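Local coordinates for protein GH3 beta-N-acetylglucosaminidase (Paenibacillaceae, PDB 6K5J) that releases terminal N-acetyl-beta-D-glucosamine residues by hydrolysis, as a beta-N-acetylglucosaminidase of glycoside hydrolase family 3, at residues 429-438 against 456-467; 384-394 against 412-422. One frame throughout, in Å; residues are numbered along the deposited sequence.

Contact 1 (429-438 against 456-467); sequences IGVQPTEEEV and YNAIFSPDQAAL
The Tyr456 ring and the Gln464 amide are the flat groups that meet Val431. The ring is approached obliquely, Val431 CG2 lying 3.6 Å from Tyr456 CD1, while its hydroxyl is hydrogen-bonded to Arg485. NE2 of Gln464 donates to Tyr456 O at 3.0 Å, in the amide plane. It also donates to Val431 O at 2.9 Å, the oxygen lying 16° out of that plane, and meets it on a lone pair. The amide's other end, Gln464 OE1, accepts from Tyr456 N at 2.8 Å on a lone pair, so three bonds fix the flip of a buried group. Gln464 gets there with CG anti to the backbone N (chi1 -171°) and an extended chain. Val431 O has a second donor, Ser461 OG, at 2.6 Å, tilted from the carbonyl plane where Gln464 NE2 lies in it; Ser461 is also the N-cap residue of the following helix. An alanine in place of Gln464 would probably leave Tyr456 N and O without these mates and Val431 O held by Ser461 alone.

Beside these bonds Pro433 CD packs 3.7 Å from Gln464 N, and a water donates to both Pro433 O and Asp463 OD2. The apolar end follows: Ile429 CD1 and Leu467 CD2 meet tip to tip at 4.0 Å, and Val438 slides past Leu467. Thr434 and Glu437 form a capping box, and Glu437 OE1 also takes Gly430 N, tying strand end to helix start. The turn from strand 424-430 into helix 435-447 thus lies against the start of helix 462-472, with Ile441 touching both Ile429 and Leu467.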
loop_
_atom_site.group_PDB
_atom_site.type_symbol
_atom_site.label_atom_id
_atom_site.label_comp_id
_atom_site.label_asym_id
_atom_site.label_seq_id
_atom_site.Cartn_x
_atom_site.Cartn_y
_atom_site.Cartn_z
ATOM N N ILE A 429 -11.086 -13.221 17.163
ATOM C CA ILE A 429 -9.880 -13.863 17.661
ATOM C C ILE A 429 -8.673 -13.167 17.044
ATOM O O ILE A 429 -8.784 -12.425 16.067
ATOM C CB ILE A 429 -9.855 -15.375 17.360
ATOM C CG1 ILE A 429 -9.709 -15.624 15.855
ATOM C CG2 ILE A 429 -11.111 -16.048 17.930
ATOM C CD1 ILE A 429 -9.379 -17.076 15.493
ATOM N N GLY A 430 -7.511 -13.395 17.642
ATOM C CA GLY A 430 -6.296 -12.819 17.112
ATOM C C GLY A 430 -5.837 -13.536 15.859
ATOM O O GLY A 430 -6.107 -14.723 15.653
ATOM N N VAL A 431 -5.147 -12.786 14.996
ATOM C CA VAL A 431 -4.546 -13.392 13.810
ATOM C C VAL A 431 -3.598 -14.508 14.217
ATOM O O VAL A 431 -3.452 -15.510 13.504
ATOM C CB VAL A 431 -3.850 -12.301 12.971
ATOM C CG1 VAL A 431 -2.913 -12.905 11.940
ATOM C CG2 VAL A 431 -4.891 -11.440 12.298
ATOM N N GLN A 432 -2.949 -14.360 15.372
ATOM C CA GLN A 432 -2.304 -15.457 16.084
ATOM C C GLN A 432 -3.167 -15.752 17.307
ATOM O O GLN A 432 -2.970 -15.153 18.378
ATOM C CB GLN A 432 -0.875 -15.090 16.486
ATOM C CG GLN A 432 -0.012 -14.645 15.302
ATOM C CD GLN A 432 1.236 -13.909 15.744
ATOM O OE1 GLN A 432 2.118 -14.490 16.379
ATOM N NE2 GLN A 432 1.316 -12.623 15.418
ATOM N N PRO A 433 -4.156 -16.634 17.195
ATOM C CA PRO A 433 -5.139 -16.777 18.273
ATOM C C PRO A 433 -4.522 -17.381 19.525
ATOM O O PRO A 433 -3.622 -18.221 19.464
ATOM C CB PRO A 433 -6.195 -17.709 17.667
ATOM C CG PRO A 433 -5.434 -18.520 16.666
ATOM C CD PRO A 433 -4.398 -17.584 16.092
ATOM N N THR A 434 -5.016 -16.928 20.673
ATOM C CA THR A 434 -4.587 -17.489 21.945
ATOM C C THR A 434 -5.126 -18.911 22.113
ATOM O O THR A 434 -6.041 -19.351 21.408
ATOM C CB THR A 434 -5.064 -16.614 23.101
ATOM O OG1 THR A 434 -6.476 -16.776 23.258
ATOM C CG2 THR A 434 -4.763 -15.141 22.823
ATOM N N GLU A 435 -4.542 -19.639 23.066
ATOM C CA GLU A 435 -5.004 -20.999 23.313
ATOM C C GLU A 435 -6.455 -21.006 23.766
ATOM O O GLU A 435 -7.223 -21.902 23.401
ATOM C CB GLU A 435 -4.113 -21.686 24.346
ATOM C CG GLU A 435 -3.070 -22.600 23.736
ATOM C CD GLU A 435 -2.263 -23.350 24.779
ATOM O OE1 GLU A 435 -2.871 -24.062 25.610
ATOM O OE2 GLU A 435 -1.018 -23.222 24.766
ATOM N N GLU A 436 -6.855 -20.002 24.545
ATOM C CA GLU A 436 -8.234 -19.943 25.010
ATOM C C GLU A 436 -9.185 -19.639 23.861
ATOM O O GLU A 436 -10.265 -20.233 23.771
ATOM C CB GLU A 436 -8.378 -18.899 26.117
ATOM C CG GLU A 436 -9.821 -18.613 26.535
ATOM C CD GLU A 436 -10.505 -19.810 27.196
ATOM O OE1 GLU A 436 -11.436 -20.387 26.582
ATOM O OE2 GLU A 436 -10.109 -20.177 28.325
ATOM N N GLU A 437 -8.805 -18.710 22.978
ATOM C CA GLU A 437 -9.640 -18.421 21.815
ATOM C C GLU A 437 -9.843 -19.676 20.973
ATOM O O GLU A 437 -10.965 -19.982 20.556
ATOM C CB GLU A 437 -9.014 -17.293 20.984
ATOM C CG GLU A 437 -9.191 -15.894 21.587
ATOM C CD GLU A 437 -8.371 -14.826 20.878
ATOM O OE1 GLU A 437 -7.398 -15.176 20.183
ATOM O OE2 GLU A 437 -8.700 -13.626 21.023
ATOM N N VAL A 438 -8.765 -20.418 20.723
ATOM C CA VAL A 438 -8.859 -21.649 19.943
ATOM C C VAL A 438 -9.802 -22.642 20.615
ATOM O O VAL A 438 -10.657 -23.255 19.963
ATOM C CB VAL A 438 -7.460 -22.254 19.739
ATOM C CG1 VAL A 438 -7.568 -23.692 19.263
ATOM C CG2 VAL A 438 -6.652 -21.406 18.755
ATOM N N TYR A 456 -6.904 -14.776 7.815
ATOM C CA TYR A 456 -6.125 -13.554 7.629
ATOM C C TYR A 456 -4.655 -13.965 7.657
ATOM O O TYR A 456 -4.072 -14.133 8.732
ATOM C CB TYR A 456 -6.467 -12.525 8.702
ATOM C CG TYR A 456 -5.840 -11.157 8.519
ATOM C CD1 TYR A 456 -4.483 -10.958 8.729
ATOM C CD2 TYR A 456 -6.614 -10.057 8.162
ATOM C CE1 TYR A 456 -3.906 -9.702 8.567
ATOM C CE2 TYR A 456 -6.045 -8.797 8.011
ATOM C CZ TYR A 456 -4.698 -8.629 8.216
ATOM O OH TYR A 456 -4.136 -7.381 8.066
ATOM N N ASN A 457 -4.083 -14.166 6.472
ATOM C CA ASN A 457 -2.717 -14.670 6.318
ATOM C C ASN A 457 -2.469 -15.891 7.206
ATOM O O ASN A 457 -1.443 -16.005 7.878
ATOM C CB ASN A 457 -1.695 -13.562 6.590
ATOM C CG ASN A 457 -1.582 -12.588 5.428
ATOM O OD1 ASN A 457 -2.232 -12.764 4.394
ATOM N ND2 ASN A 457 -0.768 -11.557 5.593
ATOM N N ALA A 458 -3.425 -16.827 7.177
ATOM C CA ALA A 458 -3.245 -18.120 7.838
ATOM C C ALA A 458 -1.988 -18.839 7.353
ATOM O O ALA A 458 -1.401 -19.638 8.097
ATOM C CB ALA A 458 -4.478 -18.997 7.598
ATOM N N ILE A 459 -1.571 -18.584 6.111
ATOM C CA ILE A 459 -0.335 -19.158 5.587
ATOM C C ILE A 459 0.892 -18.722 6.389
ATOM O O ILE A 459 1.906 -19.426 6.400
ATOM C CB ILE A 459 -0.182 -18.796 4.093
ATOM C CG1 ILE A 459 1.061 -19.474 3.508
ATOM C CG2 ILE A 459 -0.101 -17.268 3.912
ATOM C CD1 ILE A 459 0.907 -19.985 2.126
ATOM N N PHE A 460 0.821 -17.580 7.073
ATOM C CA PHE A 460 1.900 -17.089 7.917
ATOM C C PHE A 460 1.601 -17.233 9.409
ATOM O O PHE A 460 2.361 -16.716 10.229
ATOM C CB PHE A 460 2.187 -15.615 7.610
ATOM C CG PHE A 460 2.642 -15.351 6.193
ATOM C CD1 PHE A 460 3.394 -16.283 5.492
ATOM C CD2 PHE A 460 2.327 -14.150 5.572
ATOM C CE1 PHE A 460 3.821 -16.025 4.188
ATOM C CE2 PHE A 460 2.747 -13.878 4.277
ATOM C CZ PHE A 460 3.502 -14.819 3.579
ATOM N N SER A 461 0.502 -17.885 9.793
ATOM C CA SER A 461 0.108 -17.955 11.201
ATOM C C SER A 461 -0.279 -19.395 11.514
ATOM O O SER A 461 -1.441 -19.791 11.344
ATOM C CB SER A 461 -1.024 -16.976 11.513
ATOM O OG SER A 461 -1.502 -17.147 12.847
ATOM N N PRO A 462 0.683 -20.206 11.978
ATOM C CA PRO A 462 0.417 -21.644 12.184
ATOM C C PRO A 462 -0.740 -21.956 13.124
ATOM O O PRO A 462 -1.480 -22.915 12.869
ATOM C CB PRO A 462 1.752 -22.155 12.746
ATOM C CG PRO A 462 2.776 -21.221 12.152
ATOM C CD PRO A 462 2.105 -19.872 12.177
ATOM N N ASP A 463 -0.914 -21.199 14.212
ATOM C CA ASP A 463 -2.008 -21.499 15.136
ATOM C C ASP A 463 -3.365 -21.195 14.515
ATOM O O ASP A 463 -4.359 -21.865 14.831
ATOM C CB ASP A 463 -1.845 -20.716 16.441
ATOM C CG ASP A 463 -0.589 -21.102 17.202
ATOM O OD1 ASP A 463 -0.121 -22.246 17.038
ATOM O OD2 ASP A 463 -0.075 -20.252 17.956
ATOM N N GLN A 464 -3.429 -20.178 13.650
ATOM C CA GLN A 464 -4.651 -19.916 12.902
ATOM C C GLN A 464 -4.948 -21.055 11.935
ATOM O O GLN A 464 -6.082 -21.541 11.862
ATOM C CB GLN A 464 -4.535 -18.589 12.148
ATOM C CG GLN A 464 -5.834 -18.136 11.510
ATOM C CD GLN A 464 -5.658 -16.941 10.577
ATOM O OE1 GLN A 464 -6.360 -16.833 9.582
ATOM N NE2 GLN A 464 -4.715 -16.053 10.894
ATOM N N ALA A 465 -3.938 -21.494 11.176
ATOM C CA ALA A 465 -4.167 -22.555 10.202
ATOM C C ALA A 465 -4.545 -23.860 10.889
ATOM O O ALA A 465 -5.383 -24.618 10.385
ATOM C CB ALA A 465 -2.930 -22.747 9.320
ATOM N N ALA A 466 -3.941 -24.135 12.045
ATOM C CA ALA A 466 -4.238 -25.371 12.762
ATOM C C ALA A 466 -5.674 -25.385 13.271
ATOM O O ALA A 466 -6.346 -26.420 13.206
ATOM C CB ALA A 466 -3.248 -25.560 13.913
ATOM N N LEU A 467 -6.162 -24.247 13.780
ATOM C CA LEU A 467 -7.561 -24.153 14.176
ATOM C C LEU A 467 -8.480 -24.448 12.999
ATOM O O LEU A 467 -9.438 -25.220 13.119
ATOM C CB LEU A 467 -7.860 -22.768 14.753
ATOM C CG LEU A 467 -9.336 -22.428 14.989
ATOM C CD1 LEU A 467 -9.976 -23.450 15.910
ATOM C CD2 LEU A 467 -9.483 -21.026 15.570
HETATM O O HOH W 1 -1.126 -17.854 18.246
#

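Contact 2 (384-394 against 412-422); sequences LDKTKPVLVVW and TLGYWLKSAGY
Thr412 lays its CG2 over one face of Trp394, 3.7 Å from the centroid of the five-membered ring, a CH-pi contact at the buried end of the pairing. Thr412 OG1 accepts from Tyr415 N as the N-cap and bonds to Glu426. Next along the strand, the two methyls of Val392 divide their partners: CG1 meets Leu413 CD2 at 4.1 Å, CG2 meets Leu417 CD1 at 3.9 Å. Gly414 faces Val392 too: a CB there would point at the strand, 4.3 Å from Val392 CB.

Strand 390-394 and helix 413-419 run nearly antiparallel, their axes 9.4 Å apart at closest and at 153°, as expected for the first strand and the helix of a beta-alpha-beta unit completed by strand 424-430. Leu384 CD1 extends the apolar row to Leu417 CD2, at 3.9 Å.

Toward solvent the character changes. The exposed Lys386 lies across one face of the Tyr422 ring, the two side chains crossing at about a right angle; CG is 3.6 Å from the centroid, 11° off the normal, a CH-pi contact. Val390 CG2 comes up at the ring edge. With CG anti to the backbone N (chi1 -164°) and every later torsion extended, the lysine passes over the ring to place NZ in a hydrogen bond with Ala420 O (3.1 Å), in the carbonyl plane. Its CE skirts Gly421, the Schellman residue, whose backbone angles call for glycine.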
loop_
_atom_site.group_PDB
_atom_site.type_symbol
_atom_site.label_atom_id
_atom_site.label_comp_id
_atom_site.label_asym_id
_atom_site.label_seq_id
_atom_site.Cartn_x
_atom_site.Cartn_y
_atom_site.Cartn_z
ATOM N N LEU A 384 -25.293 -20.415 2.851
ATOM C CA LEU A 384 -25.722 -20.552 4.237
ATOM C C LEU A 384 -27.221 -20.832 4.329
ATOM O O LEU A 384 -28.015 -20.325 3.533
ATOM C CB LEU A 384 -25.382 -19.280 5.014
ATOM C CG LEU A 384 -23.896 -18.934 5.156
ATOM C CD1 LEU A 384 -23.743 -17.548 5.768
ATOM C CD2 LEU A 384 -23.169 -19.967 5.993
ATOM N N ASP A 385 -27.603 -21.636 5.319
ATOM C CA ASP A 385 -29.009 -21.896 5.632
ATOM C C ASP A 385 -29.475 -20.847 6.639
ATOM O O ASP A 385 -29.060 -20.865 7.802
ATOM C CB ASP A 385 -29.169 -23.319 6.168
ATOM C CG ASP A 385 -30.617 -23.689 6.486
ATOM O OD1 ASP A 385 -31.492 -22.802 6.554
ATOM O OD2 ASP A 385 -30.874 -24.893 6.678
ATOM N N LYS A 386 -30.340 -19.934 6.191
ATOM C CA LYS A 386 -30.777 -18.822 7.028
ATOM C C LYS A 386 -31.575 -19.277 8.244
ATOM O O LYS A 386 -31.688 -18.519 9.214
ATOM C CB LYS A 386 -31.608 -17.843 6.198
ATOM C CG LYS A 386 -31.786 -16.477 6.832
ATOM C CD LYS A 386 -32.460 -15.526 5.857
ATOM C CE LYS A 386 -32.797 -14.214 6.512
ATOM N NZ LYS A 386 -33.418 -13.277 5.534
ATOM N N THR A 387 -32.128 -20.488 8.215
ATOM C CA THR A 387 -32.895 -21.011 9.340
ATOM C C THR A 387 -32.016 -21.574 10.447
ATOM O O THR A 387 -32.544 -21.991 11.489
ATOM C CB THR A 387 -33.868 -22.091 8.853
ATOM O OG1 THR A 387 -33.139 -23.264 8.461
ATOM C CG2 THR A 387 -34.652 -21.582 7.672
ATOM N N LYS A 388 -30.695 -21.583 10.259
ATOM C CA LYS A 388 -29.795 -22.108 11.266
ATOM C C LYS A 388 -28.809 -21.028 11.702
ATOM O O LYS A 388 -28.499 -20.119 10.923
ATOM C CB LYS A 388 -29.023 -23.321 10.729
ATOM C CG LYS A 388 -29.884 -24.532 10.414
ATOM C CD LYS A 388 -29.060 -25.595 9.707
ATOM C CE LYS A 388 -29.528 -27.001 10.062
ATOM N NZ LYS A 388 -30.941 -27.243 9.664
ATOM N N PRO A 389 -28.304 -21.097 12.935
ATOM C CA PRO A 389 -27.303 -20.121 13.378
ATOM C C PRO A 389 -26.023 -20.248 12.570
ATOM O O PRO A 389 -25.736 -21.281 11.960
ATOM C CB PRO A 389 -27.056 -20.488 14.851
ATOM C CG PRO A 389 -28.144 -21.468 15.210
ATOM C CD PRO A 389 -28.530 -22.145 13.943
ATOM N N VAL A 390 -25.240 -19.177 12.588
ATOM C CA VAL A 390 -23.967 -19.120 11.882
ATOM C C VAL A 390 -22.907 -18.648 12.865
ATOM O O VAL A 390 -23.067 -17.601 13.504
ATOM C CB VAL A 390 -24.032 -18.171 10.670
ATOM C CG1 VAL A 390 -22.732 -18.243 9.850
ATOM C CG2 VAL A 390 -25.242 -18.490 9.796
ATOM N N LEU A 391 -21.838 -19.415 12.993
ATOM C CA LEU A 391 -20.679 -18.989 13.759
ATOM C C LEU A 391 -19.677 -18.360 12.797
ATOM O O LEU A 391 -19.180 -19.031 11.891
ATOM C CB LEU A 391 -20.050 -20.168 14.496
ATOM C CG LEU A 391 -18.745 -19.816 15.220
ATOM C CD1 LEU A 391 -18.997 -18.809 16.366
ATOM C CD2 LEU A 391 -18.057 -21.064 15.726
ATOM N N VAL A 392 -19.390 -17.079 12.983
ATOM C CA VAL A 392 -18.370 -16.390 12.200
ATOM C C VAL A 392 -17.150 -16.178 13.085
ATOM O O VAL A 392 -17.255 -15.598 14.175
ATOM C CB VAL A 392 -18.881 -15.051 11.644
ATOM C CG1 VAL A 392 -17.745 -14.324 10.885
ATOM C CG2 VAL A 392 -20.096 -15.277 10.736
ATOM N N VAL A 393 -15.997 -16.648 12.621
ATOM C CA VAL A 393 -14.727 -16.449 13.309
ATOM C C VAL A 393 -14.009 -15.286 12.634
ATOM O O VAL A 393 -13.662 -15.361 11.450
ATOM C CB VAL A 393 -13.876 -17.727 13.292
ATOM C CG1 VAL A 393 -12.635 -17.553 14.159
ATOM C CG2 VAL A 393 -14.701 -18.910 13.789
ATOM N N TRP A 394 -13.812 -14.198 13.371
ATOM C CA TRP A 394 -13.350 -12.945 12.785
ATOM C C TRP A 394 -11.968 -12.612 13.322
ATOM O O TRP A 394 -11.807 -12.467 14.544
ATOM C CB TRP A 394 -14.328 -11.808 13.078
ATOM C CG TRP A 394 -13.881 -10.493 12.499
ATOM C CD1 TRP A 394 -13.298 -9.453 13.173
ATOM C CD2 TRP A 394 -13.964 -10.085 11.127
ATOM N NE1 TRP A 394 -13.006 -8.427 12.301
ATOM C CE2 TRP A 394 -13.404 -8.789 11.040
ATOM C CE3 TRP A 394 -14.446 -10.695 9.961
ATOM C CZ2 TRP A 394 -13.329 -8.082 9.837
ATOM C CZ3 TRP A 394 -14.365 -9.991 8.761
ATOM C CH2 TRP A 394 -13.806 -8.701 8.711
ATOM N N THR A 412 -17.840 -5.881 9.699
ATOM C CA THR A 412 -17.318 -7.233 9.583
ATOM C C THR A 412 -18.239 -8.093 8.721
ATOM O O THR A 412 -19.350 -7.698 8.364
ATOM C CB THR A 412 -17.200 -7.876 10.968
ATOM O OG1 THR A 412 -18.516 -8.005 11.533
ATOM C CG2 THR A 412 -16.320 -7.022 11.894
ATOM N N LEU A 413 -17.773 -9.308 8.407
ATOM C CA LEU A 413 -18.659 -10.258 7.747
ATOM C C LEU A 413 -19.904 -10.507 8.591
ATOM O O LEU A 413 -21.025 -10.563 8.065
ATOM C CB LEU A 413 -17.919 -11.566 7.472
ATOM C CG LEU A 413 -18.840 -12.667 6.946
ATOM C CD1 LEU A 413 -19.427 -12.242 5.611
ATOM C CD2 LEU A 413 -18.068 -13.969 6.804
ATOM N N GLY A 414 -19.724 -10.641 9.909
ATOM C CA GLY A 414 -20.868 -10.842 10.785
ATOM C C GLY A 414 -21.830 -9.674 10.741
ATOM O O GLY A 414 -23.049 -9.863 10.749
ATOM N N TYR A 415 -21.292 -8.452 10.687
ATOM C CA TYR A 415 -22.114 -7.255 10.527
ATOM C C TYR A 415 -23.032 -7.369 9.314
ATOM O O TYR A 415 -24.241 -7.119 9.402
ATOM C CB TYR A 415 -21.204 -6.030 10.411
ATOM C CG TYR A 415 -21.908 -4.736 10.025
ATOM C CD1 TYR A 415 -22.431 -3.885 11.001
ATOM C CD2 TYR A 415 -22.040 -4.367 8.687
ATOM C CE1 TYR A 415 -23.073 -2.702 10.648
ATOM C CE2 TYR A 415 -22.667 -3.190 8.324
ATOM C CZ TYR A 415 -23.182 -2.361 9.311
ATOM O OH TYR A 415 -23.810 -1.195 8.953
ATOM N N TRP A 416 -22.479 -7.753 8.161
ATOM C CA TRP A 416 -23.310 -7.808 6.960
ATOM C C TRP A 416 -24.274 -8.988 6.995
ATOM O O TRP A 416 -25.410 -8.882 6.515
ATOM C CB TRP A 416 -22.431 -7.863 5.712
ATOM C CG TRP A 416 -21.692 -6.584 5.495
ATOM C CD1 TRP A 416 -20.362 -6.371 5.673
ATOM C CD2 TRP A 416 -22.247 -5.337 5.072
ATOM N NE1 TRP A 416 -20.045 -5.064 5.379
ATOM C CE2 TRP A 416 -21.188 -4.409 5.005
ATOM C CE3 TRP A 416 -23.537 -4.916 4.733
ATOM C CZ2 TRP A 416 -21.378 -3.085 4.603
ATOM C CZ3 TRP A 416 -23.729 -3.605 4.348
ATOM C CH2 TRP A 416 -22.652 -2.702 4.286
ATOM N N LEU A 417 -23.843 -10.128 7.530
ATOM C CA LEU A 417 -24.770 -11.250 7.632
ATOM C C LEU A 417 -25.929 -10.902 8.557
ATOM O O LEU A 417 -27.088 -11.221 8.262
ATOM C CB LEU A 417 -24.042 -12.499 8.114
ATOM C CG LEU A 417 -23.124 -13.176 7.096
ATOM C CD1 LEU A 417 -22.403 -14.329 7.750
ATOM C CD2 LEU A 417 -23.915 -13.655 5.873
ATOM N N LYS A 418 -25.630 -10.230 9.672
ATOM C CA LYS A 418 -26.677 -9.760 10.575
ATOM C C LYS A 418 -27.626 -8.800 9.871
ATOM O O LYS A 418 -28.848 -8.865 10.063
ATOM C CB LYS A 418 -26.041 -9.085 11.790
ATOM C CG LYS A 418 -25.535 -10.055 12.831
ATOM C CD LYS A 418 -24.810 -9.324 13.969
ATOM C CE LYS A 418 -24.220 -10.323 14.954
ATOM N NZ LYS A 418 -23.153 -9.715 15.811
ATOM N N SER A 419 -27.091 -7.899 9.050
ATOM C CA SER A 419 -27.971 -6.972 8.356
ATOM C C SER A 419 -28.889 -7.690 7.374
ATOM O O SER A 419 -29.953 -7.162 7.035
ATOM C CB SER A 419 -27.146 -5.891 7.647
ATOM O OG SER A 419 -26.799 -6.296 6.333
ATOM N N ALA A 420 -28.518 -8.886 6.928
ATOM C CA ALA A 420 -29.351 -9.666 6.029
ATOM C C ALA A 420 -30.367 -10.525 6.770
ATOM O O ALA A 420 -31.130 -11.249 6.124
ATOM C CB ALA A 420 -28.480 -10.552 5.139
ATOM N N GLY A 421 -30.384 -10.478 8.099
ATOM C CA GLY A 421 -31.330 -11.251 8.877
ATOM C C GLY A 421 -30.839 -12.598 9.355
ATOM O O GLY A 421 -31.650 -13.400 9.830
ATOM N N TYR A 422 -29.544 -12.874 9.256
ATOM C CA TYR A 422 -29.011 -14.137 9.736
ATOM C C TYR A 422 -28.739 -14.069 11.240
ATOM O O TYR A 422 -28.479 -13.001 11.807
ATOM C CB TYR A 422 -27.738 -14.513 8.958
ATOM C CG TYR A 422 -28.069 -15.010 7.565
ATOM C CD1 TYR A 422 -28.578 -14.137 6.601
ATOM C CD2 TYR A 422 -27.921 -16.342 7.228
ATOM C CE1 TYR A 422 -28.919 -14.587 5.333
ATOM C CE2 TYR A 422 -28.242 -16.801 5.957
ATOM C CZ TYR A 422 -28.748 -15.920 5.019
ATOM O OH TYR A 422 -29.084 -16.373 3.762
HETATM O O HOH W 2 -28.466 -18.238 2.328
#

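In the fold
Both contacts lean on the mixed sheet in which strands 390-396 and 424-430 are neighbours, and they meet there: Ile429 N lies 2.8 Å from Trp394 O, a probable hydrogen bond. Strand 390-396 belongs to contact 2, where Val390, Val392 and Trp394 point at helix 413-419; between them in sequence, Val393 packs on Ile429 of contact 1, on the other face of the strand. Contact 1 is buried and combines apolar packing with polar side chains that satisfy backbone atoms at a loop. Contact 2, about 21 Å away between centres, is partly buried, chiefly apolar and aromatic, and ends in an exposed lysine. Contact 2 closes before contact 1 opens along the chain.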